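Local structure of hydroxyethylphosphonate dioxygenase (Streptomyces albus, 6B9R) at residues Y108-D113 and P124-M129; P160-F165 and S191-S196. The protein probably uses iron and dioxygen to cleave the carbon-carbon bond of 2-hydroxyethylphosphonate, yielding hydroxymethylphosphonate and formate. All coordinates share one frame; numbering follows the deposited sequence.

Contact 1 (Y108-D113 and P124-M129). With 2HE ((2-hydroxyethyl)phosphonic acid), chain F.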
ATOM      1  N   TYR A 108     -20.524 -29.636  -9.449  1.00 28.70           N
ATOM      2  CA  TYR A 108     -19.802 -29.636  -8.184  1.00 25.85           C
ATOM      3  C   TYR A 108     -20.109 -28.418  -7.327  1.00 23.69           C
ATOM      4  O   TYR A 108     -20.317 -28.560  -6.119  1.00 24.96           O
ATOM      5  CB  TYR A 108     -18.284 -29.735  -8.450  1.00 26.00           C
ATOM      6  CG  TYR A 108     -17.487 -30.209  -7.253  1.00 29.50           C
ATOM      7  CD1 TYR A 108     -17.261 -31.566  -7.036  1.00 30.93           C
ATOM      8  CD2 TYR A 108     -16.985 -29.301  -6.325  1.00 24.87           C
ATOM      9  CE1 TYR A 108     -16.541 -32.007  -5.936  1.00 27.72           C
ATOM     10  CE2 TYR A 108     -16.268 -29.729  -5.221  1.00 23.09           C
ATOM     11  CZ  TYR A 108     -16.053 -31.084  -5.026  1.00 24.43           C
ATOM     12  OH  TYR A 108     -15.334 -31.509  -3.925  1.00 23.70           O
ATOM     13  N   TYR A 109     -20.169 -27.229  -7.927  1.00 23.24           N
ATOM     14  CA  TYR A 109     -20.537 -26.000  -7.236  1.00 22.46           C
ATOM     15  C   TYR A 109     -21.524 -25.219  -8.094  1.00 22.59           C
ATOM     16  O   TYR A 109     -21.466 -25.271  -9.324  1.00 23.02           O
ATOM     17  CB  TYR A 109     -19.337 -25.075  -6.991  1.00 21.67           C
ATOM     18  CG  TYR A 109     -18.233 -25.570  -6.082  1.00 25.84           C
ATOM     19  CD1 TYR A 109     -18.509 -26.185  -4.866  1.00 25.62           C
ATOM     20  CD2 TYR A 109     -16.902 -25.370  -6.428  1.00 28.48           C
ATOM     21  CE1 TYR A 109     -17.485 -26.609  -4.037  1.00 21.24           C
ATOM     22  CE2 TYR A 109     -15.874 -25.788  -5.609  1.00 24.31           C
ATOM     23  CZ  TYR A 109     -16.169 -26.406  -4.413  1.00 24.87           C
ATOM     24  OH  TYR A 109     -15.137 -26.818  -3.600  1.00 22.81           O
ATOM     25  N   GLU A 110     -22.429 -24.495  -7.443  1.00 22.27           N
ATOM     26  CA  GLU A 110     -23.112 -23.370  -8.072  1.00 22.15           C
ATOM     27  C   GLU A 110     -22.633 -22.089  -7.413  1.00 27.63           C
ATOM     28  O   GLU A 110     -22.724 -21.956  -6.184  1.00 21.54           O
ATOM     29  CB  GLU A 110     -24.639 -23.451  -7.952  1.00 23.51           C
ATOM     30  CG  GLU A 110     -25.313 -22.242  -8.636  1.00 25.09           C
ATOM     31  CD  GLU A 110     -26.818 -22.141  -8.413  1.00 33.48           C
ATOM     32  OE1 GLU A 110     -27.370 -22.946  -7.644  1.00 32.93           O
ATOM     33  OE2 GLU A 110     -27.441 -21.235  -9.014  1.00 29.71           O
ATOM     34  N   TYR A 111     -22.129 -21.160  -8.229  1.00 21.01           N
ATOM     35  CA  TYR A 111     -21.634 -19.865  -7.779  1.00 21.10           C
ATOM     36  C   TYR A 111     -22.659 -18.772  -8.054  1.00 23.34           C
ATOM     37  O   TYR A 111     -23.315 -18.772  -9.100  1.00 22.58           O
ATOM     38  CB  TYR A 111     -20.343 -19.466  -8.497  1.00 20.07           C
ATOM     39  CG  TYR A 111     -19.149 -20.376  -8.366  1.00 20.11           C
ATOM     40  CD1 TYR A 111     -18.979 -21.454  -9.225  1.00 27.07           C
ATOM     41  CD2 TYR A 111     -18.158 -20.121  -7.424  1.00 19.53           C
ATOM     42  CE1 TYR A 111     -17.869 -22.271  -9.136  1.00 26.68           C
ATOM     43  CE2 TYR A 111     -17.040 -20.938  -7.323  1.00 19.62           C
ATOM     44  CZ  TYR A 111     -16.904 -22.010  -8.184  1.00 24.29           C
ATOM     45  OH  TYR A 111     -15.796 -22.818  -8.101  1.00 23.51           O
ATOM     46  N   ARG A 112     -22.762 -17.819  -7.129  1.00 21.16           N
ATOM     47  CA  ARG A 112     -23.571 -16.619  -7.323  1.00 21.32           C
ATOM     48  C   ARG A 112     -22.800 -15.421  -6.788  1.00 20.36           C
ATOM     49  O   ARG A 112     -22.292 -15.469  -5.661  1.00 19.56           O
ATOM     50  CB  ARG A 112     -24.933 -16.741  -6.609  1.00 19.79           C
ATOM     51  CG  ARG A 112     -25.848 -17.797  -7.212  1.00 20.59           C
ATOM     52  CD  ARG A 112     -27.201 -17.842  -6.518  1.00 20.85           C
ATOM     53  NE  ARG A 112     -27.951 -19.033  -6.896  1.00 25.04           N
ATOM     54  CZ  ARG A 112     -28.992 -19.504  -6.214  1.00 35.09           C
ATOM     55  NH1 ARG A 112     -29.409 -18.884  -5.115  1.00 30.34           N
ATOM     56  NH2 ARG A 112     -29.611 -20.601  -6.630  1.00 36.24           N
ATOM     57  N   ASP A 113     -22.707 -14.353  -7.584  1.00 18.90           N
ATOM     58  CA  ASP A 113     -22.126 -13.119  -7.074  1.00 18.35           C
ATOM     59  C   ASP A 113     -22.993 -12.527  -5.979  1.00 18.10           C
ATOM     60  O   ASP A 113     -24.226 -12.611  -6.020  1.00 22.88           O
ATOM     61  CB  ASP A 113     -21.998 -12.056  -8.166  1.00 23.44           C
ATOM     62  CG  ASP A 113     -21.095 -12.471  -9.297  1.00 23.35           C
ATOM     63  OD1 ASP A 113     -20.247 -13.358  -9.108  1.00 21.63           O
ATOM     64  OD2 ASP A 113     -21.253 -11.897 -10.383  1.00 23.73           O
ATOM     65  N   PRO A 124     -16.843 -11.715  -3.291  1.00 16.08           N
ATOM     66  CA  PRO A 124     -17.639 -12.555  -2.387  1.00 16.06           C
ATOM     67  C   PRO A 124     -18.673 -13.381  -3.123  1.00 24.92           C
ATOM     68  O   PRO A 124     -19.585 -12.835  -3.754  1.00 22.66           O
ATOM     69  CB  PRO A 124     -18.303 -11.524  -1.474  1.00 15.77           C
ATOM     70  CG  PRO A 124     -18.539 -10.337  -2.403  1.00 15.90           C
ATOM     71  CD  PRO A 124     -17.438 -10.381  -3.445  1.00 16.03           C
ATOM     72  N   GLU A 125     -18.560 -14.703  -3.038  1.00 19.74           N
ATOM     73  CA  GLU A 125     -19.445 -15.593  -3.768  1.00 20.81           C
ATOM     74  C   GLU A 125     -20.243 -16.430  -2.780  1.00 21.81           C
ATOM     75  O   GLU A 125     -19.691 -16.943  -1.803  1.00 23.27           O
ATOM     76  CB  GLU A 125     -18.659 -16.504  -4.731  1.00 19.01           C
ATOM     77  CG  GLU A 125     -17.824 -15.751  -5.766  1.00 24.94           C
ATOM     78  CD  GLU A 125     -18.642 -15.268  -6.951  1.00 27.86           C
ATOM     79  OE1 GLU A 125     -19.161 -16.118  -7.700  1.00 21.81           O
ATOM     80  OE2 GLU A 125     -18.763 -14.035  -7.130  1.00 23.30           O
ATOM     81  N   TRP A 126     -21.549 -16.501  -3.015  1.00 20.14           N
ATOM     82  CA  TRP A 126     -22.390 -17.559  -2.482  1.00 22.49           C
ATOM     83  C   TRP A 126     -22.108 -18.814  -3.294  1.00 26.08           C
ATOM     84  O   TRP A 126     -22.082 -18.757  -4.526  1.00 19.00           O
ATOM     85  CB  TRP A 126     -23.853 -17.130  -2.603  1.00 19.56           C
ATOM     86  CG  TRP A 126     -24.914 -18.122  -2.210  1.00 21.24           C
ATOM     87  CD1 TRP A 126     -25.617 -18.146  -1.037  1.00 22.99           C
ATOM     88  CD2 TRP A 126     -25.429 -19.203  -3.008  1.00 22.04           C
ATOM     89  NE1 TRP A 126     -26.523 -19.184  -1.052  1.00 25.75           N
ATOM     90  CE2 TRP A 126     -26.427 -19.846  -2.247  1.00 25.64           C
ATOM     91  CE3 TRP A 126     -25.129 -19.698  -4.285  1.00 25.56           C
ATOM     92  CZ2 TRP A 126     -27.131 -20.957  -2.721  1.00 26.42           C
ATOM     93  CZ3 TRP A 126     -25.835 -20.801  -4.760  1.00 21.52           C
ATOM     94  CH2 TRP A 126     -26.824 -21.414  -3.978  1.00 30.61           C
ATOM     95  N   ILE A 127     -21.858 -19.944  -2.625  1.00 18.86           N
ATOM     96  CA  ILE A 127     -21.503 -21.165  -3.345  1.00 21.76           C
ATOM     97  C   ILE A 127     -22.179 -22.352  -2.673  1.00 21.58           C
ATOM     98  O   ILE A 127     -21.925 -22.633  -1.498  1.00 19.67           O
ATOM     99  CB  ILE A 127     -19.981 -21.399  -3.417  1.00 19.18           C
ATOM    100  CG1 ILE A 127     -19.253 -20.145  -3.935  1.00 18.70           C
ATOM    101  CG2 ILE A 127     -19.698 -22.607  -4.309  1.00 20.11           C
ATOM    102  CD1 ILE A 127     -17.748 -20.244  -3.897  1.00 21.31           C
ATOM    103  N   SER A 128     -23.033 -23.055  -3.413  1.00 22.94           N
ATOM    104  CA  SER A 128     -23.676 -24.244  -2.872  1.00 27.45           C
ATOM    105  C   SER A 128     -22.838 -25.472  -3.190  1.00 24.37           C
ATOM    106  O   SER A 128     -22.322 -25.619  -4.299  1.00 24.49           O
ATOM    107  CB  SER A 128     -25.088 -24.421  -3.426  1.00 35.99           C
ATOM    108  OG  SER A 128     -25.047 -24.748  -4.794  1.00 44.70           O
ATOM    109  N   MET A 129     -22.712 -26.358  -2.207  1.00 21.84           N
ATOM    110  CA  MET A 129     -22.018 -27.619  -2.419  1.00 22.39           C
ATOM    111  C   MET A 129     -22.953 -28.583  -3.134  1.00 25.24           C
ATOM    112  O   MET A 129     -24.006 -28.944  -2.598  1.00 24.56           O
ATOM    113  CB  MET A 129     -21.554 -28.197  -1.086  1.00 27.56           C
ATOM    114  CG  MET A 129     -20.278 -27.573  -0.540  1.00 21.50           C
ATOM    115  SD  MET A 129     -20.482 -25.862   0.009  1.00 22.53           S
ATOM    116  CE  MET A 129     -19.709 -24.961  -1.341  1.00 20.18           C
TER
HETATM  117  O3  2HE F 502     -12.308 -21.593  -4.695  1.00 33.13           O
HETATM  118  P   2HE F 502     -13.245 -22.592  -5.274  1.00 44.39           P
HETATM  119  O1  2HE F 502     -12.442 -23.907  -5.739  1.00 27.80           O
HETATM  120  O2  2HE F 502     -14.058 -21.980  -6.530  1.00 35.34           O
HETATM  121  CA  2HE F 502     -14.390 -23.009  -3.939  1.00 39.72           C
HETATM  122  CB  2HE F 502     -14.689 -21.718  -3.182  1.00 40.58           C
HETATM  123  O4  2HE F 502     -13.609 -21.357  -2.306  1.00 36.78           O
HETATM  124  O   HOH W   1     -27.783 -24.714  -5.920  1.00 35.45           O
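Arg112 runs alongside Trp126, and each step of its chain finds the indole. CB lies 3.8 Å from Trp126 CE3; CG and CD follow, CG of Arg112 at 3.6 Å from CE3 of Trp126. NE then reaches CZ3, and the guanidinium ends flat on the six-membered ring, planes 10° apart and centres 4.0 Å apart, a stacked cation-pi pair. With CG anti to the carbonyl carbon (chi1 -67°) and the chain extended to NE, the planar end is carried out over that ring. Its rotation is fixed by Glu110, whose OE2 accepts from both NE and NH2 in the guanidinium plane, with Arg112 NE 3.1 Å from Glu110 OE2; Ser98 also bonds this carboxylate. A water bridges Glu110 OE1 and Ser128 OG.

On the opposite face of the hairpin, Tyr111 CD2 packs 3.6 Å from Ile127 CD1, and Tyr111 OH gives a very short hydrogen bond, 2.5 Å, to O2 of the phosphonate. Ile127 CD1 meets the substrate's CB at 3.5 Å, while Tyr109 CE2 touches its CA. The result is an antiparallel beta hairpin of a cupin-type barrel, with one face lining the substrate pocket beside the iron.

Contact 2 (P160-F165 and S191-S196). With 2HE ((2-hydroxyethyl)phosphonic acid), chain F.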
ATOM      1  N   PRO A 160     -24.439 -28.769   6.703  1.00 32.03           N
ATOM      2  CA  PRO A 160     -23.387 -29.789   6.920  1.00 26.18           C
ATOM      3  C   PRO A 160     -22.365 -29.830   5.791  1.00 26.74           C
ATOM      4  O   PRO A 160     -22.328 -30.744   4.960  1.00 24.76           O
ATOM      5  CB  PRO A 160     -24.207 -31.082   7.030  1.00 26.01           C
ATOM      6  CG  PRO A 160     -25.385 -30.831   6.125  1.00 27.98           C
ATOM      7  CD  PRO A 160     -25.724 -29.371   6.302  1.00 29.28           C
ATOM      8  N   VAL A 161     -21.504 -28.812   5.759  1.00 22.17           N
ATOM      9  CA  VAL A 161     -20.456 -28.674   4.755  1.00 21.29           C
ATOM     10  C   VAL A 161     -19.161 -29.265   5.296  1.00 23.03           C
ATOM     11  O   VAL A 161     -18.786 -29.005   6.450  1.00 20.91           O
ATOM     12  CB  VAL A 161     -20.263 -27.197   4.371  1.00 20.45           C
ATOM     13  CG1 VAL A 161     -19.055 -27.045   3.450  1.00 22.20           C
ATOM     14  CG2 VAL A 161     -21.534 -26.641   3.704  1.00 21.05           C
ATOM     15  N   ASN A 162     -18.477 -30.058   4.475  1.00 21.72           N
ATOM     16  CA  ASN A 162     -17.125 -30.512   4.792  1.00 21.70           C
ATOM     17  C   ASN A 162     -16.116 -29.568   4.148  1.00 24.04           C
ATOM     18  O   ASN A 162     -16.243 -29.232   2.967  1.00 24.14           O
ATOM     19  CB  ASN A 162     -16.885 -31.943   4.299  1.00 22.65           C
ATOM     20  CG  ASN A 162     -17.373 -32.984   5.276  1.00 26.51           C
ATOM     21  OD1 ASN A 162     -17.854 -32.652   6.362  1.00 23.07           O
ATOM     22  ND2 ASN A 162     -17.246 -34.255   4.902  1.00 27.77           N
ATOM     23  N   TYR A 163     -15.111 -29.162   4.926  1.00 20.89           N
ATOM     24  CA  TYR A 163     -14.035 -28.286   4.483  1.00 20.63           C
ATOM     25  C   TYR A 163     -12.763 -29.110   4.317  1.00 21.92           C
ATOM     26  O   TYR A 163     -12.322 -29.779   5.258  1.00 21.38           O
ATOM     27  CB  TYR A 163     -13.805 -27.153   5.479  1.00 19.21           C
ATOM     28  CG  TYR A 163     -12.716 -26.190   5.060  1.00 21.93           C
ATOM     29  CD1 TYR A 163     -12.766 -25.569   3.823  1.00 25.25           C
ATOM     30  CD2 TYR A 163     -11.642 -25.906   5.894  1.00 23.69           C
ATOM     31  CE1 TYR A 163     -11.784 -24.689   3.422  1.00 25.45           C
ATOM     32  CE2 TYR A 163     -10.636 -25.026   5.484  1.00 17.97           C
ATOM     33  CZ  TYR A 163     -10.724 -24.424   4.258  1.00 26.85           C
ATOM     34  OH  TYR A 163      -9.743 -23.548   3.855  1.00 32.25           O
ATOM     35  N   TYR A 164     -12.185 -29.070   3.124  1.00 20.57           N
ATOM     36  CA  TYR A 164     -10.957 -29.787   2.810  1.00 23.83           C
ATOM     37  C   TYR A 164      -9.849 -28.784   2.541  1.00 23.70           C
ATOM     38  O   TYR A 164     -10.073 -27.771   1.874  1.00 23.26           O
ATOM     39  CB  TYR A 164     -11.146 -30.686   1.587  1.00 27.69           C
ATOM     40  CG  TYR A 164     -12.303 -31.643   1.715  1.00 26.33           C
ATOM     41  CD1 TYR A 164     -13.605 -31.227   1.463  1.00 26.92           C
ATOM     42  CD2 TYR A 164     -12.094 -32.965   2.086  1.00 25.46           C
ATOM     43  CE1 TYR A 164     -14.670 -32.098   1.589  1.00 23.42           C
ATOM     44  CE2 TYR A 164     -13.149 -33.846   2.216  1.00 24.29           C
ATOM     45  CZ  TYR A 164     -14.432 -33.409   1.959  1.00 23.82           C
ATOM     46  OH  TYR A 164     -15.482 -34.282   2.082  1.00 24.35           O
ATOM     47  N   PHE A 165      -8.654 -29.052   3.064  1.00 22.67           N
ATOM     48  CA  PHE A 165      -7.578 -28.089   2.892  1.00 27.31           C
ATOM     49  C   PHE A 165      -6.233 -28.795   2.886  1.00 25.72           C
ATOM     50  O   PHE A 165      -6.053 -29.830   3.536  1.00 26.59           O
ATOM     51  CB  PHE A 165      -7.621 -26.995   3.968  1.00 19.17           C
ATOM     52  CG  PHE A 165      -7.656 -27.505   5.382  1.00 30.83           C
ATOM     53  CD1 PHE A 165      -8.848 -27.904   5.962  1.00 25.09           C
ATOM     54  CD2 PHE A 165      -6.504 -27.526   6.154  1.00 29.63           C
ATOM     55  CE1 PHE A 165      -8.888 -28.342   7.276  1.00 28.09           C
ATOM     56  CE2 PHE A 165      -6.537 -27.951   7.461  1.00 24.42           C
ATOM     57  CZ  PHE A 165      -7.732 -28.368   8.025  1.00 28.87           C
ATOM     58  N   SER A 191     -11.295 -27.448  -0.839  1.00 23.98           N
ATOM     59  CA  SER A 191     -12.520 -27.931  -1.463  1.00 28.05           C
ATOM     60  C   SER A 191     -13.636 -27.962  -0.428  1.00 27.85           C
ATOM     61  O   SER A 191     -13.398 -27.845   0.778  1.00 21.44           O
ATOM     62  CB  SER A 191     -12.325 -29.318  -2.085  1.00 27.69           C
ATOM     63  OG  SER A 191     -13.422 -29.655  -2.923  1.00 28.45           O
ATOM     64  N   PHE A 192     -14.868 -28.127  -0.920  1.00 22.02           N
ATOM     65  CA  PHE A 192     -16.055 -28.228  -0.076  1.00 21.75           C
ATOM     66  C   PHE A 192     -17.002 -29.275  -0.642  1.00 23.06           C
ATOM     67  O   PHE A 192     -17.199 -29.349  -1.857  1.00 22.38           O
ATOM     68  CB  PHE A 192     -16.825 -26.907   0.020  1.00 21.27           C
ATOM     69  CG  PHE A 192     -15.991 -25.734   0.396  1.00 20.78           C
ATOM     70  CD1 PHE A 192     -15.334 -24.997  -0.585  1.00 20.55           C
ATOM     71  CD2 PHE A 192     -15.880 -25.341   1.722  1.00 20.56           C
ATOM     72  CE1 PHE A 192     -14.569 -23.882  -0.255  1.00 24.49           C
ATOM     73  CE2 PHE A 192     -15.117 -24.214   2.064  1.00 20.12           C
ATOM     74  CZ  PHE A 192     -14.456 -23.493   1.069  1.00 21.40           C
ATOM     75  N   THR A 193     -17.588 -30.081   0.245  1.00 22.55           N
ATOM     76  CA  THR A 193     -18.639 -31.028  -0.104  1.00 23.03           C
ATOM     77  C   THR A 193     -19.769 -30.916   0.913  1.00 24.51           C
ATOM     78  O   THR A 193     -19.632 -30.269   1.955  1.00 22.65           O
ATOM     79  CB  THR A 193     -18.121 -32.475  -0.127  1.00 24.71           C
ATOM     80  OG1 THR A 193     -17.694 -32.834   1.190  1.00 26.29           O
ATOM     81  CG2 THR A 193     -16.947 -32.631  -1.095  1.00 24.60           C
ATOM     82  N   ALA A 194     -20.894 -31.569   0.618  1.00 23.88           N
ATOM     83  CA  ALA A 194     -22.014 -31.670   1.550  1.00 23.45           C
ATOM     84  C   ALA A 194     -22.038 -33.064   2.160  1.00 28.47           C
ATOM     85  O   ALA A 194     -21.885 -34.059   1.444  1.00 27.35           O
ATOM     86  CB  ALA A 194     -23.351 -31.387   0.856  1.00 23.49           C
ATOM     87  N   ARG A 195     -22.240 -33.135   3.477  1.00 25.74           N
ATOM     88  CA  ARG A 195     -22.396 -34.423   4.145  1.00 29.09           C
ATOM     89  C   ARG A 195     -23.776 -35.023   3.944  1.00 32.47           C
ATOM     90  O   ARG A 195     -23.983 -36.191   4.290  1.00 32.07           O
ATOM     91  CB  ARG A 195     -22.127 -34.289   5.650  1.00 30.91           C
ATOM     92  CG  ARG A 195     -20.666 -34.082   5.989  1.00 31.38           C
ATOM     93  CD  ARG A 195     -20.383 -34.270   7.476  1.00 25.63           C
ATOM     94  NE  ARG A 195     -21.199 -33.410   8.330  1.00 25.69           N
ATOM     95  CZ  ARG A 195     -20.991 -32.107   8.504  1.00 31.66           C
ATOM     96  NH1 ARG A 195     -21.784 -31.412   9.312  1.00 23.02           N
ATOM     97  NH2 ARG A 195     -20.002 -31.487   7.856  1.00 25.11           N
ATOM     98  N   SER A 196     -24.722 -34.262   3.412  1.00 33.77           N
ATOM     99  CA  SER A 196     -26.078 -34.750   3.249  1.00 39.86           C
ATOM    100  C   SER A 196     -26.696 -34.099   2.025  1.00 38.12           C
ATOM    101  O   SER A 196     -26.372 -32.960   1.678  1.00 40.07           O
ATOM    102  CB  SER A 196     -26.930 -34.466   4.494  1.00 42.45           C
ATOM    103  OG  SER A 196     -28.304 -34.674   4.227  1.00 44.21           O
TER
HETATM  104  O3  2HE F 502     -12.308 -21.593  -4.695  1.00 33.13           O
HETATM  105  P   2HE F 502     -13.245 -22.592  -5.274  1.00 44.39           P
HETATM  106  O1  2HE F 502     -12.442 -23.907  -5.739  1.00 27.80           O
HETATM  107  O2  2HE F 502     -14.058 -21.980  -6.530  1.00 35.34           O
HETATM  108  CA  2HE F 502     -14.390 -23.009  -3.939  1.00 39.72           C
HETATM  109  CB  2HE F 502     -14.689 -21.718  -3.182  1.00 40.58           C
HETATM  110  O4  2HE F 502     -13.609 -21.357  -2.306  1.00 36.78           O
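Backbone hydrogen bonds join Asn162 to Thr193 and Tyr164 to Ser191, two hydrogen-bonded pairs of an antiparallel sheet with both N-H groups used in each. Beyond the last bridge, Arg195 N donates to Pro160 O over 2.8 Å, an almost straight bond (178° at the hydrogen).

Polar side chains gather on the face of Asn162, Tyr164 and Thr193. The hydroxyls of Tyr164 and Thr193 lie 2.8 Å apart from OH to OG1 and share a hydrogen bond. With OG1 set between the backbone N and the carbonyl carbon of Thr193 (chi1 63°), it meets the Tyr164 ring at its edge. Arg195 bends at chi3, which brings NH2 back to Asn162 OD1 at 2.9 Å, with a weak second bond to Val161 O; NH1 is held by Met176 O. Asn162 ND2 in turn bonds Asp136. One face of the guanidinium lies against Pro160, NH1 of Arg195 being 3.3 Å from CB of Pro160. A leucine in place of Arg195 would probably leave Asn162 OD1 and Met176 O without this donor and remove the flat group from the side of Pro160.

Apolar contacts occupy the face of Val161, Tyr163 and Phe192. Tyr163 and Phe192 lie side by side, their rings inclined by 36°, with Tyr163 CD1 only 3.2 Å from Phe192 CE2. Val161 CG1 reaches the edge of the Phe192 ring, and Phe192 CE1 approaches the substrate hydroxyl O4 at 3.4 Å. Through Phe192, backed by Tyr163 and Val161, this antiparallel strand pair supplies one aromatic side of the substrate pocket next to the iron, adjoining the metal ligand His190.

How the contacts relate
Read from the N terminus, contact 1 closes first, a hairpin whose strands 106-113 and 123-129 are separated by a short connection. Contact 2 opens only afterwards: between its strands 161-167 and 190-194 the chain makes strands 170-175 and 181-184, so the loop it closes is longer. The two are in series, neither nested nor crossed. Contact 1 belongs to the sheet that also holds strands 99-103 and 202-208, contact 2 to a separate small sheet with strand 170-175. Tyr108 and Tyr109 tie the sheets together, their hydroxyls probably hydrogen-bonding to Ser191 OG and Phe192 N respectively. Both contacts reach the same substrate, which Arg103, Asn146 and Gln153 of the same chain, and Lys29 of the second subunit, also hold.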